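Local coordinates for putative adhesin (Bacteroides thetaiotaomicron, PDB 4QDG), which probably serves as an outer-membrane lipoprotein of the FimB/Mfa2 fimbrial anchor family, with a likely role in adhesion and pilus attachment, at residues S89-K94 with V108-E113; K121-L126 with E220-R225; F172-D177 with V193-W198. One frame throughout, in Å; residues are numbered along the deposited sequence.

Following the chain from the N terminus, contact 1 comes first. It closes the loop between strands 91-94 and 107-110 and is complete before contact 2 opens. Contact 2 joins the loop 121-126, ahead of strand 127-137, to the end of strand 213-223. It therefore closes a much longer excursion of the chain. Contact 3 is nested inside that excursion and pairs strand 170-176 with strand 193-195. No two contacts cross. Contact 2 lies between the others in space: its loop touches Ser89 to Phe91 of contact 1, and its strand touches Tyr195 and Trp198 of contact 3. Together they tie two small antiparallel sheets to the middle of the molecule.

Contact 1 of 3, residues S89-K94 with V108-E113; sequences SSFLMK and VELDSE
Phe91 to Met93 and Val108 to Leu110 form an antiparallel strand pair at one edge of a three-stranded sheet. Leu92 and Glu109 are the hydrogen-bonded pair, with Leu92 N 2.8 Å from Glu109 O and Glu109 N 2.9 Å from Leu92 O. A third backbone bond, Asp111 N to Ser90 O at 2.9 Å, carries the ladder just past the strand ends. Phe91 and Leu110 form a non-hydrogen-bonded pair whose side chains start out diverging. With chi1 at -178° and chi2 at 82°, Leu110 still lays CD1 over one face of the Phe91 ring, 3.7 Å from its centroid and 16° off the normal, a CH-pi contact. Nearer the backbone, Phe91 CB packs on Val108 CG1 at 3.8 Å. Selenomethionine Met93 touches Val108 more loosely through CG and continues toward Tyr81 and strand 38-44. The extended side chain of Lys94 brings NZ to 3.0 Å from Glu109 OE1, a salt bridge. Asp111 ends the pairing: Glu113 N donates to Asp111 OD1 from above the carboxylate plane, a capping bond where the chain turns into a helix, while OD2 forms a salt bridge with Arg120. Ser90, in the loop before the strand, hydrogen-bonds through OG to the backbone N of His124, a magnesium ligand, and probably helps position it from the second shell. The arrangement is an antiparallel beta ladder between an edge strand and the central strand of a small sheet, completed by strand 180-181, with Met93 and Val108 on one face and Leu92 and the Lys94-Glu109 salt bridge on the other.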
loop_
_atom_site.group_PDB
_atom_site.type_symbol
_atom_site.label_atom_id
_atom_site.label_comp_id
_atom_site.label_asym_id
_atom_site.label_seq_id
_atom_site.Cartn_x
_atom_site.Cartn_y
_atom_site.Cartn_z
ATOM N N SER A 89 3.587 8.054 10.925
ATOM C CA SER A 89 4.162 7.892 9.588
ATOM C C SER A 89 5.312 6.873 9.472
ATOM O O SER A 89 6.192 6.798 10.330
ATOM C CB SER A 89 4.643 9.229 9.047
ATOM O OG SER A 89 4.903 9.093 7.662
ATOM N N SER A 90 5.293 6.110 8.386
ATOM C CA SER A 90 6.327 5.129 8.075
ATOM C C SER A 90 7.254 5.638 6.930
ATOM O O SER A 90 8.330 5.080 6.713
ATOM C CB SER A 90 5.681 3.804 7.693
ATOM O OG SER A 90 4.881 3.325 8.762
ATOM N N PHE A 91 6.835 6.699 6.209
ATOM C CA PHE A 91 7.589 7.216 5.071
ATOM C C PHE A 91 8.075 8.658 5.287
ATOM O O PHE A 91 7.599 9.355 6.185
ATOM C CB PHE A 91 6.739 7.114 3.788
ATOM C CG PHE A 91 6.408 5.701 3.342
ATOM C CD1 PHE A 91 5.407 4.967 3.979
ATOM C CD2 PHE A 91 7.070 5.122 2.270
ATOM C CE1 PHE A 91 5.113 3.668 3.586
ATOM C CE2 PHE A 91 6.759 3.823 1.858
ATOM C CZ PHE A 91 5.777 3.108 2.515
ATOM N N LEU A 92 9.055 9.085 4.481
ATOM C CA LEU A 92 9.614 10.437 4.577
ATOM C C LEU A 92 9.759 11.074 3.217
ATOM O O LEU A 92 10.110 10.401 2.246
ATOM C CB LEU A 92 11.018 10.424 5.238
ATOM C CG LEU A 92 11.172 9.866 6.653
ATOM C CD1 LEU A 92 12.620 9.552 6.954
ATOM C CD2 LEU A 92 10.649 10.844 7.681
HETATM N N MSE A 93 9.539 12.389 3.154
HETATM C CA MSE A 93 9.810 13.170 1.963
HETATM C C MSE A 93 11.304 13.292 1.850
HETATM O O MSE A 93 11.986 13.507 2.853
HETATM C CB MSE A 93 9.154 14.540 2.037
HETATM C CG MSE A 93 7.992 14.660 1.122
HETATM SE SE MSE A 93 6.991 16.222 1.636
HETATM C CE MSE A 93 5.486 15.873 0.596
ATOM N N LYS A 94 11.816 13.108 0.654
ATOM C CA LYS A 94 13.250 13.109 0.380
ATOM C C LYS A 94 13.573 14.082 -0.761
ATOM O O LYS A 94 13.025 13.981 -1.864
ATOM C CB LYS A 94 13.670 11.664 0.031
ATOM C CG LYS A 94 15.159 11.382 0.035
ATOM C CD LYS A 94 15.422 9.990 -0.529
ATOM C CE LYS A 94 16.893 9.707 -0.729
ATOM N NZ LYS A 94 17.107 8.428 -1.450
ATOM N N VAL A 108 9.721 10.201 -2.121
ATOM C CA VAL A 108 9.231 9.683 -0.843
ATOM C C VAL A 108 9.895 8.313 -0.643
ATOM O O VAL A 108 9.854 7.451 -1.530
ATOM C CB VAL A 108 7.676 9.635 -0.744
ATOM C CG1 VAL A 108 7.185 8.847 0.467
ATOM C CG2 VAL A 108 7.112 11.039 -0.717
ATOM N N GLU A 109 10.522 8.123 0.515
ATOM C CA GLU A 109 11.187 6.874 0.842
ATOM C C GLU A 109 10.685 6.325 2.155
ATOM O O GLU A 109 10.354 7.094 3.046
ATOM C CB GLU A 109 12.707 7.094 0.926
ATOM C CG GLU A 109 13.502 5.807 0.729
ATOM C CD GLU A 109 14.979 5.852 1.069
ATOM O OE1 GLU A 109 15.652 6.840 0.695
ATOM O OE2 GLU A 109 15.469 4.870 1.675
ATOM N N LEU A 110 10.659 4.984 2.292
ATOM C CA LEU A 110 10.325 4.364 3.575
ATOM C C LEU A 110 11.458 4.616 4.562
ATOM O O LEU A 110 12.631 4.522 4.199
ATOM C CB LEU A 110 10.097 2.847 3.417
ATOM C CG LEU A 110 9.693 2.063 4.685
ATOM C CD1 LEU A 110 8.205 2.185 4.972
ATOM C CD2 LEU A 110 10.067 0.608 4.577
ATOM N N ASP A 111 11.103 4.921 5.810
ATOM C CA ASP A 111 12.048 5.017 6.914
ATOM C C ASP A 111 12.536 3.580 7.167
ATOM O O ASP A 111 11.723 2.718 7.500
ATOM C CB ASP A 111 11.336 5.629 8.147
ATOM C CG ASP A 111 12.180 5.864 9.395
ATOM O OD1 ASP A 111 13.297 5.275 9.495
ATOM O OD2 ASP A 111 11.719 6.611 10.286
ATOM N N SER A 112 13.831 3.311 6.924
ATOM C CA SER A 112 14.461 1.984 7.050
ATOM C C SER A 112 14.262 1.310 8.435
ATOM O O SER A 112 14.305 0.082 8.526
ATOM C CB SER A 112 15.950 2.080 6.742
ATOM O OG SER A 112 16.625 2.886 7.699
ATOM N N GLU A 113 14.016 2.111 9.486
ATOM C CA GLU A 113 13.798 1.628 10.852
ATOM C C GLU A 113 12.528 0.771 10.954
ATOM O O GLU A 113 12.462 -0.129 11.799
ATOM C CB GLU A 113 13.739 2.822 11.824
ATOM C CG GLU A 113 14.599 2.705 13.078
ATOM C CD GLU A 113 15.861 1.862 13.029
ATOM O OE1 GLU A 113 16.775 2.183 12.233
ATOM O OE2 GLU A 113 15.939 0.879 13.800
#

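Contact 2 of 3, residues K121-L126 with E220-R225; sequences KNLHGL and ELSTSR. With MG (magnesium ion), chain C.
Leu123 N donates to Ser222 OG at 2.9 Å with an N-H...O angle of 153°, the direct hydrogen bond between loop 121-126 and strand 220-223. The hydroxyl reaches the loop because OG is anti to the backbone N of Ser222 (chi1 176°). The same oxygen meets a water at 2.6 Å, and this water donates to Leu123 O at 3.0 Å. The serine thus addresses both the N-H and the carbonyl of one loop residue, one directly and one through water. A second water lies between Lys121 O and Ser222 O. The side chain of Leu123 follows its backbone toward the strand. Its CG comes within 3.3 Å of Ser222 OG, and its methyl CD1 rests on the backbone of Thr223, 3.7 Å from the carbonyl carbon. Asn122 is more peripheral, with OD1 3.9 Å from Ser222 OG. His124 turns its side chain away from the strand. Its NE2 binds the magnesium ion at 2.2 Å. Asp36, Cys37 and Cys86 complete the protein part of that site. The bonds at Leu123 therefore hold the backbone directly before a metal ligand. On the strand side, Thr223 OG1 donates to Ser224 O in the carbonyl plane, which helps fix the chain where the strand ends. Farther out, Lys121 NZ reaches Thr196 OG1, and Ser224 N is bonded to Tyr195 OH. The loop, running from helix 113-116 to strand 127-137, lies against the end of strand 213-223, itself paired with strands 199-207 and 140-159, while Leu126 meets Phe91 of strand 91-94 and Phe181 of strand 180-181.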
loop_
_atom_site.group_PDB
_atom_site.type_symbol
_atom_site.label_atom_id
_atom_site.label_comp_id
_atom_site.label_asym_id
_atom_site.label_seq_id
_atom_site.Cartn_x
_atom_site.Cartn_y
_atom_site.Cartn_z
ATOM N N LYS A 121 7.086 -2.317 12.188
ATOM C CA LYS A 121 6.979 -3.153 10.983
ATOM C C LYS A 121 5.622 -3.023 10.288
ATOM O O LYS A 121 5.577 -3.023 9.052
ATOM C CB LYS A 121 7.303 -4.627 11.255
ATOM C CG LYS A 121 8.786 -4.891 11.497
ATOM C CD LYS A 121 9.067 -6.380 11.527
ATOM C CE LYS A 121 10.420 -6.688 12.070
ATOM N NZ LYS A 121 10.498 -8.105 12.517
ATOM N N ASN A 122 4.533 -2.881 11.062
ATOM C CA ASN A 122 3.199 -2.708 10.487
ATOM C C ASN A 122 3.114 -1.248 10.008
ATOM O O ASN A 122 2.996 -0.332 10.829
ATOM C CB ASN A 122 2.106 -3.073 11.509
ATOM C CG ASN A 122 0.721 -3.075 10.941
ATOM O OD1 ASN A 122 0.514 -2.959 9.735
ATOM N ND2 ASN A 122 -0.261 -3.269 11.792
ATOM N N LEU A 123 3.262 -1.038 8.691
ATOM C CA LEU A 123 3.386 0.285 8.089
ATOM C C LEU A 123 2.101 1.077 8.130
ATOM O O LEU A 123 1.009 0.546 7.886
ATOM C CB LEU A 123 3.910 0.223 6.626
ATOM C CG LEU A 123 5.148 -0.654 6.330
ATOM C CD1 LEU A 123 5.458 -0.669 4.841
ATOM C CD2 LEU A 123 6.382 -0.218 7.135
ATOM N N HIS A 124 2.257 2.373 8.429
ATOM C CA HIS A 124 1.174 3.362 8.433
ATOM C C HIS A 124 0.815 3.628 6.961
ATOM O O HIS A 124 1.710 3.810 6.138
ATOM C CB HIS A 124 1.652 4.636 9.167
ATOM C CG HIS A 124 0.618 5.718 9.357
ATOM N ND1 HIS A 124 -0.502 5.529 10.165
ATOM C CD2 HIS A 124 0.627 7.009 8.932
ATOM C CE1 HIS A 124 -1.161 6.681 10.141
ATOM N NE2 HIS A 124 -0.518 7.598 9.418
ATOM N N GLY A 125 -0.474 3.603 6.640
ATOM C CA GLY A 125 -0.981 3.835 5.289
ATOM C C GLY A 125 -0.351 5.023 4.589
ATOM O O GLY A 125 -0.155 6.076 5.202
ATOM N N LEU A 126 0.050 4.826 3.326
ATOM C CA LEU A 126 0.616 5.889 2.501
ATOM C C LEU A 126 -0.323 6.096 1.334
ATOM O O LEU A 126 -0.683 5.138 0.653
ATOM C CB LEU A 126 2.065 5.590 2.043
ATOM C CG LEU A 126 2.727 6.689 1.197
ATOM C CD1 LEU A 126 3.006 7.939 2.045
ATOM C CD2 LEU A 126 3.994 6.177 0.531
ATOM N N GLU A 220 1.652 -12.065 9.087
ATOM C CA GLU A 220 1.175 -10.836 8.489
ATOM C C GLU A 220 2.382 -9.991 8.102
ATOM O O GLU A 220 3.221 -9.701 8.957
ATOM C CB GLU A 220 0.254 -10.095 9.438
ATOM C CG GLU A 220 -0.913 -10.941 9.921
ATOM C CD GLU A 220 -2.302 -10.446 9.568
ATOM O OE1 GLU A 220 -2.438 -9.598 8.660
ATOM O OE2 GLU A 220 -3.261 -10.909 10.220
ATOM N N LEU A 221 2.492 -9.625 6.819
ATOM C CA LEU A 221 3.599 -8.804 6.331
ATOM C C LEU A 221 3.029 -7.521 5.725
ATOM O O LEU A 221 2.022 -7.555 5.029
ATOM C CB LEU A 221 4.438 -9.584 5.293
ATOM C CG LEU A 221 5.154 -10.820 5.769
ATOM C CD1 LEU A 221 4.489 -12.057 5.196
ATOM C CD2 LEU A 221 6.609 -10.750 5.377
ATOM N N SER A 222 3.649 -6.395 6.025
ATOM C CA SER A 222 3.216 -5.063 5.624
ATOM C C SER A 222 4.274 -4.487 4.664
ATOM O O SER A 222 5.443 -4.432 5.010
ATOM C CB SER A 222 3.034 -4.202 6.880
ATOM O OG SER A 222 2.710 -2.864 6.569
ATOM N N THR A 223 3.879 -4.154 3.432
ATOM C CA THR A 223 4.856 -3.728 2.420
ATOM C C THR A 223 4.464 -2.420 1.754
ATOM O O THR A 223 3.342 -1.928 1.907
ATOM C CB THR A 223 5.004 -4.820 1.307
ATOM O OG1 THR A 223 3.871 -4.785 0.433
ATOM C CG2 THR A 223 5.207 -6.268 1.859
ATOM N N SER A 224 5.380 -1.903 0.943
ATOM C CA SER A 224 5.143 -0.716 0.140
ATOM C C SER A 224 4.410 -1.173 -1.170
ATOM O O SER A 224 3.840 -2.271 -1.210
ATOM C CB SER A 224 6.467 0.007 -0.116
ATOM O OG SER A 224 6.324 1.186 -0.880
ATOM N N ARG A 225 4.410 -0.338 -2.214
ATOM C CA ARG A 225 3.644 -0.574 -3.442
ATOM C C ARG A 225 4.050 -1.841 -4.232
ATOM O O ARG A 225 5.235 -2.115 -4.482
ATOM C CB ARG A 225 3.699 0.661 -4.352
ATOM C CG ARG A 225 2.606 0.700 -5.385
ATOM C CD ARG A 225 2.708 1.889 -6.295
ATOM N NE ARG A 225 1.652 1.878 -7.316
ATOM C CZ ARG A 225 1.588 2.736 -8.329
ATOM N NH1 ARG A 225 2.530 3.659 -8.489
ATOM N NH2 ARG A 225 0.598 2.661 -9.207
HETATM MG MG MG C . -1.149 9.649 9.837
HETATM O O HOH W 1 7.023 -4.311 7.122
HETATM O O HOH W 2 0.307 -1.930 6.276
#

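Contact 3 of 3, residues F172-D177 with V193-W198; sequences FEITDD and VTYTPW
In Tyr195, chi1 of -63° places CG beside the backbone N, and the ring edge comes up to Ile174. Its CD2 lies 3.5 Å from Ile174 O and 4.1 Å from Ile174 CG2. On the opposite face from Tyr195, chi1 of 51° sets OG1 of Thr175 between its N and carbonyl carbon and leaves CG2 beside the N, where it meets Thr194 OG1 at 3.5 Å, the two side chains lying alongside each other. Four backbone bonds hold the antiparallel strands. Ile174 and Tyr195 exchange two: Tyr195 N to Ile174 O is short and nearly straight, at 2.8 Å and 176°, while Ile174 N to Tyr195 O is longer at 3.1 Å. Asp176 and Val193 exchange the other two. Within the ladder, Glu173 CG leans on Thr194 CG2 at 3.8 Å, and the Glu173 carboxylate forms a salt bridge with Arg239. Beyond the paired region, Pro197 CG packs on Phe172 CB at 3.7 Å. Asp176 forms a salt bridge with Arg229, and Tyr195 OH bonds Asn178 OD1. The chemistry implies a pair joined chiefly through its backbone, with apolar contacts at Ile174-Tyr195 and Phe172-Pro197 and charged or polar ends bound to neighbouring parts of the fold.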
loop_
_atom_site.group_PDB
_atom_site.type_symbol
_atom_site.label_atom_id
_atom_site.label_comp_id
_atom_site.label_asym_id
_atom_site.label_seq_id
_atom_site.Cartn_x
_atom_site.Cartn_y
_atom_site.Cartn_z
ATOM N N PHE A 172 9.151 -16.258 7.409
ATOM C CA PHE A 172 8.398 -15.689 6.290
ATOM C C PHE A 172 9.059 -14.408 5.848
ATOM O O PHE A 172 9.439 -13.601 6.692
ATOM C CB PHE A 172 6.948 -15.408 6.683
ATOM C CG PHE A 172 6.172 -16.604 7.192
ATOM C CD1 PHE A 172 6.328 -17.049 8.503
ATOM C CD2 PHE A 172 5.185 -17.201 6.404
ATOM C CE1 PHE A 172 5.551 -18.100 8.990
ATOM C CE2 PHE A 172 4.429 -18.267 6.892
ATOM C CZ PHE A 172 4.615 -18.711 8.176
ATOM N N GLU A 173 9.246 -14.244 4.526
ATOM C CA GLU A 173 9.888 -13.051 3.971
ATOM C C GLU A 173 9.258 -12.628 2.679
ATOM O O GLU A 173 8.763 -13.464 1.914
ATOM C CB GLU A 173 11.373 -13.309 3.684
ATOM C CG GLU A 173 12.268 -13.359 4.896
ATOM C CD GLU A 173 13.567 -14.125 4.708
ATOM O OE1 GLU A 173 13.799 -14.701 3.619
ATOM O OE2 GLU A 173 14.357 -14.152 5.677
ATOM N N ILE A 174 9.342 -11.320 2.412
ATOM C CA ILE A 174 8.998 -10.721 1.140
ATOM C C ILE A 174 10.200 -9.897 0.755
ATOM O O ILE A 174 10.602 -9.024 1.513
ATOM C CB ILE A 174 7.660 -9.942 1.057
ATOM C CG1 ILE A 174 6.475 -10.904 1.187
ATOM C CG2 ILE A 174 7.570 -9.167 -0.272
ATOM C CD1 ILE A 174 5.077 -10.241 1.407
ATOM N N THR A 175 10.852 -10.255 -0.360
ATOM C CA THR A 175 11.933 -9.450 -0.898
ATOM C C THR A 175 11.344 -8.630 -2.051
ATOM O O THR A 175 10.572 -9.142 -2.879
ATOM C CB THR A 175 13.148 -10.273 -1.317
ATOM O OG1 THR A 175 12.732 -11.347 -2.171
ATOM C CG2 THR A 175 13.982 -10.749 -0.125
ATOM N N ASP A 176 11.703 -7.348 -2.089
ATOM C CA ASP A 176 11.232 -6.420 -3.118
ATOM C C ASP A 176 12.150 -5.240 -3.169
ATOM O O ASP A 176 12.978 -5.077 -2.287
ATOM C CB ASP A 176 9.776 -5.958 -2.814
ATOM C CG ASP A 176 8.969 -5.499 -4.015
ATOM O OD1 ASP A 176 9.586 -5.198 -5.085
ATOM O OD2 ASP A 176 7.723 -5.518 -3.927
ATOM N N ASP A 177 12.005 -4.412 -4.202
ATOM C CA ASP A 177 12.741 -3.167 -4.355
ATOM C C ASP A 177 11.667 -2.108 -4.606
ATOM O O ASP A 177 11.428 -1.706 -5.741
ATOM C CB ASP A 177 13.811 -3.281 -5.477
ATOM C CG ASP A 177 14.747 -2.085 -5.586
ATOM O OD1 ASP A 177 14.362 -0.974 -5.126
ATOM O OD2 ASP A 177 15.856 -2.248 -6.155
ATOM N N VAL A 193 15.087 -4.927 -0.485
ATOM C CA VAL A 193 14.765 -4.867 0.947
ATOM C C VAL A 193 14.101 -6.191 1.299
ATOM O O VAL A 193 13.506 -6.826 0.429
ATOM C CB VAL A 193 13.894 -3.648 1.393
ATOM C CG1 VAL A 193 14.604 -2.332 1.111
ATOM C CG2 VAL A 193 12.494 -3.679 0.775
ATOM N N THR A 194 14.196 -6.594 2.564
ATOM C CA THR A 194 13.542 -7.786 3.070
ATOM C C THR A 194 12.484 -7.352 4.101
ATOM O O THR A 194 12.805 -6.683 5.080
ATOM C CB THR A 194 14.579 -8.765 3.653
ATOM O OG1 THR A 194 15.477 -9.140 2.618
ATOM C CG2 THR A 194 13.940 -10.017 4.243
ATOM N N TYR A 195 11.228 -7.723 3.861
ATOM C CA TYR A 195 10.145 -7.516 4.806
ATOM C C TYR A 195 9.993 -8.802 5.613
ATOM O O TYR A 195 10.032 -9.896 5.032
ATOM C CB TYR A 195 8.807 -7.190 4.094
ATOM C CG TYR A 195 8.771 -5.904 3.290
ATOM C CD1 TYR A 195 8.477 -4.683 3.900
ATOM C CD2 TYR A 195 8.922 -5.923 1.909
ATOM C CE1 TYR A 195 8.416 -3.506 3.160
ATOM C CE2 TYR A 195 8.806 -4.764 1.153
ATOM C CZ TYR A 195 8.552 -3.557 1.777
ATOM O OH TYR A 195 8.430 -2.441 0.989
ATOM N N THR A 196 9.785 -8.672 6.933
ATOM C CA THR A 196 9.526 -9.815 7.811
ATOM C C THR A 196 8.169 -9.564 8.506
ATOM O O THR A 196 7.676 -8.434 8.478
ATOM C CB THR A 196 10.694 -10.097 8.765
ATOM O OG1 THR A 196 10.914 -8.968 9.602
ATOM C CG2 THR A 196 11.997 -10.516 8.018
ATOM N N PRO A 197 7.511 -10.586 9.085
ATOM C CA PRO A 197 6.173 -10.350 9.670
ATOM C C PRO A 197 6.132 -9.434 10.896
ATOM O O PRO A 197 7.019 -9.463 11.757
ATOM C CB PRO A 197 5.724 -11.753 10.064
ATOM C CG PRO A 197 6.533 -12.677 9.177
ATOM C CD PRO A 197 7.866 -12.022 9.146
ATOM N N TRP A 198 5.085 -8.613 10.952
ATOM C CA TRP A 198 4.769 -7.718 12.059
ATOM C C TRP A 198 3.909 -8.504 13.083
ATOM O O TRP A 198 3.816 -8.121 14.239
ATOM C CB TRP A 198 4.072 -6.415 11.580
ATOM C CG TRP A 198 2.739 -6.587 10.909
ATOM C CD1 TRP A 198 2.508 -6.664 9.569
ATOM C CD2 TRP A 198 1.448 -6.645 11.541
ATOM N NE1 TRP A 198 1.161 -6.712 9.325
ATOM C CE2 TRP A 198 0.487 -6.749 10.514
ATOM C CE3 TRP A 198 1.005 -6.555 12.874
ATOM C CZ2 TRP A 198 -0.890 -6.846 10.777
ATOM C CZ3 TRP A 198 -0.358 -6.641 13.132
ATOM C CH2 TRP A 198 -1.289 -6.810 12.091
#